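Local coordinates for uncharacterized protein (Vanderwaltozyma polyspora, PDB 5THE) that probably binds RNA as the C-terminal lobe, with its Piwi domain, of a budding yeast Argonaute, at residues Pro299-Leu304 against Leu535-Asp540; Glu311-Val316 against Tyr341-Val346. All coordinates share one frame; numbering follows the deposited sequence.

Interaction 1 of 2, residues Pro299-Leu304 against Leu535-Asp540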
loop_
_atom_site.group_PDB
_atom_site.type_symbol
_atom_site.label_atom_id
_atom_site.label_comp_id
_atom_site.label_asym_id
_atom_site.label_seq_id
_atom_site.Cartn_x
_atom_site.Cartn_y
_atom_site.Cartn_z
ATOM N N PRO A 299 5.504 -0.751 -7.194
ATOM C CA PRO A 299 4.663 -0.907 -8.386
ATOM C C PRO A 299 4.133 -2.327 -8.435
ATOM O O PRO A 299 4.676 -3.240 -7.811
ATOM C CB PRO A 299 5.599 -0.609 -9.562
ATOM C CG PRO A 299 6.989 -0.810 -9.033
ATOM C CD PRO A 299 6.933 -0.584 -7.516
ATOM N N GLY A 300 3.038 -2.503 -9.172
ATOM C CA GLY A 300 2.359 -3.782 -9.184
ATOM C C GLY A 300 1.584 -4.004 -10.460
ATOM O O GLY A 300 1.490 -3.137 -11.328
ATOM N N ASP A 301 1.044 -5.205 -10.564
ATOM C CA ASP A 301 0.151 -5.569 -11.643
ATOM C C ASP A 301 -1.116 -6.158 -11.050
ATOM O O ASP A 301 -1.123 -6.637 -9.918
ATOM C CB ASP A 301 0.811 -6.562 -12.600
ATOM C CG ASP A 301 1.824 -5.899 -13.497
ATOM O OD1 ASP A 301 1.445 -4.942 -14.206
ATOM O OD2 ASP A 301 2.998 -6.322 -13.476
ATOM N N TYR A 302 -2.197 -6.107 -11.824
ATOM C CA TYR A 302 -3.439 -6.770 -11.455
ATOM C C TYR A 302 -3.887 -7.655 -12.616
ATOM O O TYR A 302 -3.449 -7.485 -13.754
ATOM C CB TYR A 302 -4.553 -5.763 -11.108
ATOM C CG TYR A 302 -4.797 -4.801 -12.233
ATOM C CD1 TYR A 302 -5.535 -5.184 -13.361
ATOM C CD2 TYR A 302 -4.272 -3.520 -12.193
ATOM C CE1 TYR A 302 -5.729 -4.308 -14.416
ATOM C CE2 TYR A 302 -4.464 -2.642 -13.237
ATOM C CZ TYR A 302 -5.187 -3.032 -14.341
ATOM O OH TYR A 302 -5.359 -2.128 -15.367
ATOM N N MET A 303 -4.784 -8.590 -12.324
ATOM C CA MET A 303 -5.403 -9.379 -13.377
ATOM C C MET A 303 -6.776 -9.834 -12.908
ATOM O O MET A 303 -7.059 -9.898 -11.707
ATOM C CB MET A 303 -4.549 -10.591 -13.763
ATOM C CG MET A 303 -4.355 -11.558 -12.619
ATOM S SD MET A 303 -3.273 -12.898 -13.125
ATOM C CE MET A 303 -3.192 -13.824 -11.626
ATOM N N LEU A 304 -7.632 -10.122 -13.877
ATOM C CA LEU A 304 -8.940 -10.686 -13.593
ATOM C C LEU A 304 -8.779 -12.174 -13.320
ATOM O O LEU A 304 -8.091 -12.868 -14.071
ATOM C CB LEU A 304 -9.878 -10.460 -14.779
ATOM C CG LEU A 304 -11.356 -10.686 -14.488
ATOM C CD1 LEU A 304 -11.857 -9.665 -13.476
ATOM C CD2 LEU A 304 -12.162 -10.611 -15.774
ATOM N N LEU A 535 -11.236 -6.083 -17.964
ATOM C CA LEU A 535 -10.262 -5.425 -17.099
ATOM C C LEU A 535 -9.009 -5.194 -17.918
ATOM O O LEU A 535 -8.039 -5.955 -17.829
ATOM C CB LEU A 535 -9.983 -6.260 -15.845
ATOM C CG LEU A 535 -9.101 -5.634 -14.764
ATOM C CD1 LEU A 535 -9.496 -4.180 -14.536
ATOM C CD2 LEU A 535 -9.249 -6.430 -13.491
ATOM N N PRO A 536 -8.997 -4.141 -18.737
ATOM C CA PRO A 536 -7.820 -3.860 -19.557
ATOM C C PRO A 536 -6.639 -3.507 -18.676
ATOM O O PRO A 536 -6.799 -3.014 -17.553
ATOM C CB PRO A 536 -8.249 -2.655 -20.408
ATOM C CG PRO A 536 -9.732 -2.448 -20.123
ATOM C CD PRO A 536 -9.979 -3.048 -18.787
ATOM N N GLN A 537 -5.451 -3.787 -19.200
ATOM C CA GLN A 537 -4.223 -3.431 -18.517
ATOM C C GLN A 537 -3.988 -1.941 -18.619
ATOM O O GLN A 537 -4.310 -1.290 -19.611
ATOM C CB GLN A 537 -3.020 -4.172 -19.101
ATOM C CG GLN A 537 -2.966 -5.628 -18.682
ATOM C CD GLN A 537 -2.908 -5.752 -17.175
ATOM O OE1 GLN A 537 -2.064 -5.125 -16.539
ATOM N NE2 GLN A 537 -3.829 -6.537 -16.592
ATOM N N VAL A 538 -3.400 -1.409 -17.569
ATOM C CA VAL A 538 -3.139 0.004 -17.505
ATOM C C VAL A 538 -2.065 0.359 -18.528
ATOM O O VAL A 538 -1.231 -0.476 -18.908
ATOM C CB VAL A 538 -2.747 0.319 -16.047
ATOM C CG1 VAL A 538 -1.295 0.515 -15.895
ATOM C CG2 VAL A 538 -3.595 1.425 -15.469
ATOM N N ASN A 539 -2.164 1.575 -19.058
ATOM C CA ASN A 539 -1.172 2.175 -19.940
ATOM C C ASN A 539 0.245 1.872 -19.465
ATOM O O ASN A 539 0.553 2.005 -18.279
ATOM C CB ASN A 539 -1.427 3.694 -19.958
ATOM C CG ASN A 539 -0.576 4.438 -20.967
ATOM O OD1 ASN A 539 0.650 4.363 -20.946
ATOM N ND2 ASN A 539 -1.235 5.175 -21.857
ATOM N N ASP A 540 1.117 1.478 -20.400
ATOM C CA ASP A 540 2.502 1.158 -20.040
ATOM C C ASP A 540 3.220 2.299 -19.319
ATOM O O ASP A 540 4.194 2.037 -18.599
ATOM C CB ASP A 540 3.303 0.773 -21.287
ATOM C CG ASP A 540 3.118 -0.683 -21.678
ATOM O OD1 ASP A 540 2.604 -1.466 -20.851
ATOM O OD2 ASP A 540 3.499 -1.046 -22.811
HETATM O O HOH W 1 -1.493 -4.370 -14.178
#
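The ring of Tyr302 is the bump of this contact, and the loop Leu535-Val538 bends round it to form the hollow. Leu535 CG approaches the ring obliquely, 3.6 Å from Tyr302 CE1. At the far end of the ring, Tyr302 OH donates to Pro536 O at 2.8 Å, in the carbonyl plane and on a lone pair, and Val538 CB packs beside it. Tyr302 CG sits between its own backbone N and carbonyl carbon (chi1 56°), which turns the ring off the strand toward the loop. Gln537 folds back alongside, its chain bent at chi2 (-59°). Its NE2 donates to Tyr302 O at 3.0 Å, and the amide plane is tilted 35° from the ring. One water lies over the same ring and bonds to Asp301 OD1 and Tyr302 N; its modelled approach to Gln537 OE1 is so short that this link is doubtful. Asp301 also forms salt bridges to Arg323 and Lys543 and a hydrogen bond to Asn322. A second, shallower fit brings Leu304 CD1 to 4.2 Å from Leu535 CD2. Helix 490-515 adds Leu498 and Ala502 to the Tyr302 pocket. The C-terminal tail thus packs, without strand pairing, on the third strand of the antiparallel meander (264-274, 282-289, 300-305) of the RNase H-like Piwi fold.

Interaction 2 of 2, residues Glu311-Val316 against Tyr341-Val346; sequences EIITNV and YFRDGV
This is a mixed polar and apolar contact in which Arg343, on a central strand of the Piwi domain, extends from the strand to the loop Glu311-Val316, while apolar branches pack beside it. Arg343 NH2 donates to Glu311 O. The modelled length of 2.5 Å is very short, so its exact value is doubtful. Arg343 CG is anti to the backbone N (chi1 173°) and the chain bends at chi2 (61°), which brings NH2 to the loop while NH1 turns back on the end of its own strand. There NH1 bonds to Asp344 O at 2.7 Å and to Gly345 O at 3.0 Å. Both acceptors lie near the guanidinium plane, although NH1 stands above each carbonyl plane. These bonds fix the rotation of the group. Ile313 CD1 lies over one face, 3.6 Å above the plane and offset toward the rim. Strand 339-344 runs parallel to strands 264-274 and 383-389, as expected in the RNase H-like fold of this family. The loop is shaped by an inverse gamma turn centred on Ile313 and a type I turn from Ile313 to Val316. Val316 CG2 approaches Tyr341 OH at 3.8 Å, obliquely to the ring. Glu358 of helix 351-373 ties the two sides together, taking Arg343 NH2, Tyr341 OH and Ile313 N. Ser347 is a partner of Glu311 OE1.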
loop_
_atom_site.group_PDB
_atom_site.type_symbol
_atom_site.label_atom_id
_atom_site.label_comp_id
_atom_site.label_asym_id
_atom_site.label_seq_id
_atom_site.Cartn_x
_atom_site.Cartn_y
_atom_site.Cartn_z
ATOM N N GLU A 311 -10.772 -17.380 -4.662
ATOM C CA GLU A 311 -9.825 -16.868 -3.676
ATOM C C GLU A 311 -8.371 -17.155 -4.025
ATOM O O GLU A 311 -7.496 -16.358 -3.671
ATOM C CB GLU A 311 -10.127 -17.453 -2.297
ATOM C CG GLU A 311 -11.552 -17.249 -1.816
ATOM C CD GLU A 311 -11.701 -17.530 -0.331
ATOM O OE1 GLU A 311 -11.413 -16.623 0.482
ATOM O OE2 GLU A 311 -12.088 -18.666 0.021
ATOM N N ILE A 312 -8.080 -18.261 -4.704
ATOM C CA ILE A 312 -6.703 -18.638 -5.010
ATOM C C ILE A 312 -6.279 -17.958 -6.305
ATOM O O ILE A 312 -6.993 -18.018 -7.317
ATOM C CB ILE A 312 -6.552 -20.166 -5.110
ATOM C CG1 ILE A 312 -6.949 -20.833 -3.795
ATOM C CG2 ILE A 312 -5.132 -20.539 -5.470
ATOM C CD1 ILE A 312 -6.211 -20.294 -2.596
ATOM N N ILE A 313 -5.130 -17.283 -6.267
ATOM C CA ILE A 313 -4.586 -16.627 -7.453
ATOM C C ILE A 313 -3.829 -17.663 -8.271
ATOM O O ILE A 313 -2.612 -17.827 -8.108
ATOM C CB ILE A 313 -3.650 -15.452 -7.103
ATOM C CG1 ILE A 313 -4.220 -14.590 -5.976
ATOM C CG2 ILE A 313 -3.410 -14.625 -8.328
ATOM C CD1 ILE A 313 -3.191 -13.582 -5.374
ATOM N N THR A 314 -4.548 -18.337 -9.172
ATOM C CA THR A 314 -4.001 -19.494 -9.876
ATOM C C THR A 314 -2.731 -19.155 -10.638
ATOM O O THR A 314 -1.779 -19.943 -10.656
ATOM C CB THR A 314 -5.038 -20.058 -10.846
ATOM O OG1 THR A 314 -6.247 -20.325 -10.138
ATOM C CG2 THR A 314 -4.525 -21.348 -11.470
ATOM N N ASN A 315 -2.707 -18.011 -11.301
ATOM C CA ASN A 315 -1.584 -17.646 -12.143
ATOM C C ASN A 315 -0.854 -16.433 -11.575
ATOM O O ASN A 315 -0.424 -15.546 -12.314
ATOM C CB ASN A 315 -2.048 -17.403 -13.579
ATOM C CG ASN A 315 -0.943 -17.644 -14.605
ATOM O OD1 ASN A 315 0.126 -18.181 -14.281
ATOM N ND2 ASN A 315 -1.200 -17.245 -15.852
ATOM N N VAL A 316 -0.694 -16.395 -10.244
ATOM C CA VAL A 316 0.020 -15.288 -9.610
ATOM C C VAL A 316 1.424 -15.171 -10.196
ATOM O O VAL A 316 1.935 -14.066 -10.414
ATOM C CB VAL A 316 0.032 -15.457 -8.073
ATOM C CG1 VAL A 316 0.877 -16.678 -7.619
ATOM C CG2 VAL A 316 0.534 -14.184 -7.393
ATOM N N TYR A 341 6.818 -13.145 0.210
ATOM C CA TYR A 341 5.508 -13.081 -0.436
ATOM C C TYR A 341 4.407 -12.918 0.614
ATOM O O TYR A 341 4.057 -13.870 1.322
ATOM C CB TYR A 341 5.297 -14.335 -1.280
ATOM C CG TYR A 341 3.935 -14.446 -1.911
ATOM C CD1 TYR A 341 3.427 -13.420 -2.694
ATOM C CD2 TYR A 341 3.160 -15.592 -1.738
ATOM C CE1 TYR A 341 2.165 -13.522 -3.282
ATOM C CE2 TYR A 341 1.907 -15.709 -2.320
ATOM C CZ TYR A 341 1.419 -14.676 -3.099
ATOM O OH TYR A 341 0.180 -14.786 -3.691
ATOM N N PHE A 342 3.861 -11.708 0.719
ATOM C CA PHE A 342 2.787 -11.435 1.673
ATOM C C PHE A 342 1.455 -11.629 0.975
ATOM O O PHE A 342 1.185 -10.977 -0.033
ATOM C CB PHE A 342 2.863 -10.019 2.235
ATOM C CG PHE A 342 3.911 -9.850 3.278
ATOM C CD1 PHE A 342 3.620 -10.075 4.618
ATOM C CD2 PHE A 342 5.186 -9.466 2.925
ATOM C CE1 PHE A 342 4.590 -9.916 5.588
ATOM C CE2 PHE A 342 6.165 -9.302 3.901
ATOM C CZ PHE A 342 5.858 -9.535 5.230
ATOM N N ARG A 343 0.624 -12.512 1.512
ATOM C CA ARG A 343 -0.642 -12.847 0.875
ATOM C C ARG A 343 -1.793 -12.367 1.752
ATOM O O ARG A 343 -1.934 -12.810 2.896
ATOM C CB ARG A 343 -0.747 -14.349 0.631
ATOM C CG ARG A 343 -2.103 -14.767 0.121
ATOM C CD ARG A 343 -2.449 -14.118 -1.200
ATOM N NE ARG A 343 -3.261 -15.049 -1.966
ATOM C CZ ARG A 343 -4.585 -15.057 -1.939
ATOM N NH1 ARG A 343 -5.226 -14.153 -1.213
ATOM N NH2 ARG A 343 -5.263 -15.953 -2.643
ATOM N N ASP A 344 -2.616 -11.473 1.212
ATOM C CA ASP A 344 -3.770 -10.945 1.929
ATOM C C ASP A 344 -5.051 -11.433 1.264
ATOM O O ASP A 344 -5.064 -11.831 0.096
ATOM C CB ASP A 344 -3.755 -9.409 1.956
ATOM C CG ASP A 344 -4.742 -8.843 2.941
ATOM O OD1 ASP A 344 -5.317 -7.769 2.694
ATOM O OD2 ASP A 344 -4.949 -9.492 3.984
ATOM N N GLY A 345 -6.145 -11.353 2.006
ATOM C CA GLY A 345 -7.430 -11.659 1.422
ATOM C C GLY A 345 -7.568 -13.154 1.261
ATOM O O GLY A 345 -7.841 -13.640 0.154
ATOM N N VAL A 346 -7.346 -13.897 2.351
ATOM C CA VAL A 346 -7.288 -15.354 2.290
ATOM C C VAL A 346 -7.905 -15.957 3.548
ATOM O O VAL A 346 -7.734 -15.437 4.654
ATOM C CB VAL A 346 -5.841 -15.856 2.088
ATOM C CG1 VAL A 346 -4.957 -15.471 3.273
ATOM C CG2 VAL A 346 -5.832 -17.356 1.852
HETATM O O HOH W 2 -9.922 -14.841 -0.352
#

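Overall arrangement
Both interactions reach the same sheet, and their centres are about 16 Å apart. Strand 300-305 belongs to interaction 1 and strand 339-344 to interaction 2; strands 282-289 and 264-274 lie between them. Along the chain, interaction 2 is nested inside the loop closed by interaction 1. Met303 joins the two. Its CB points away from Leu535-Asp540, and its CE packs 3.4 Å from Ile313 CG2 and 3.3 Å from Asn315 O. Neither contact reaches the bound nucleic acid: the nearest atoms are about 13 Å away for interaction 1 and about 11 Å for interaction 2.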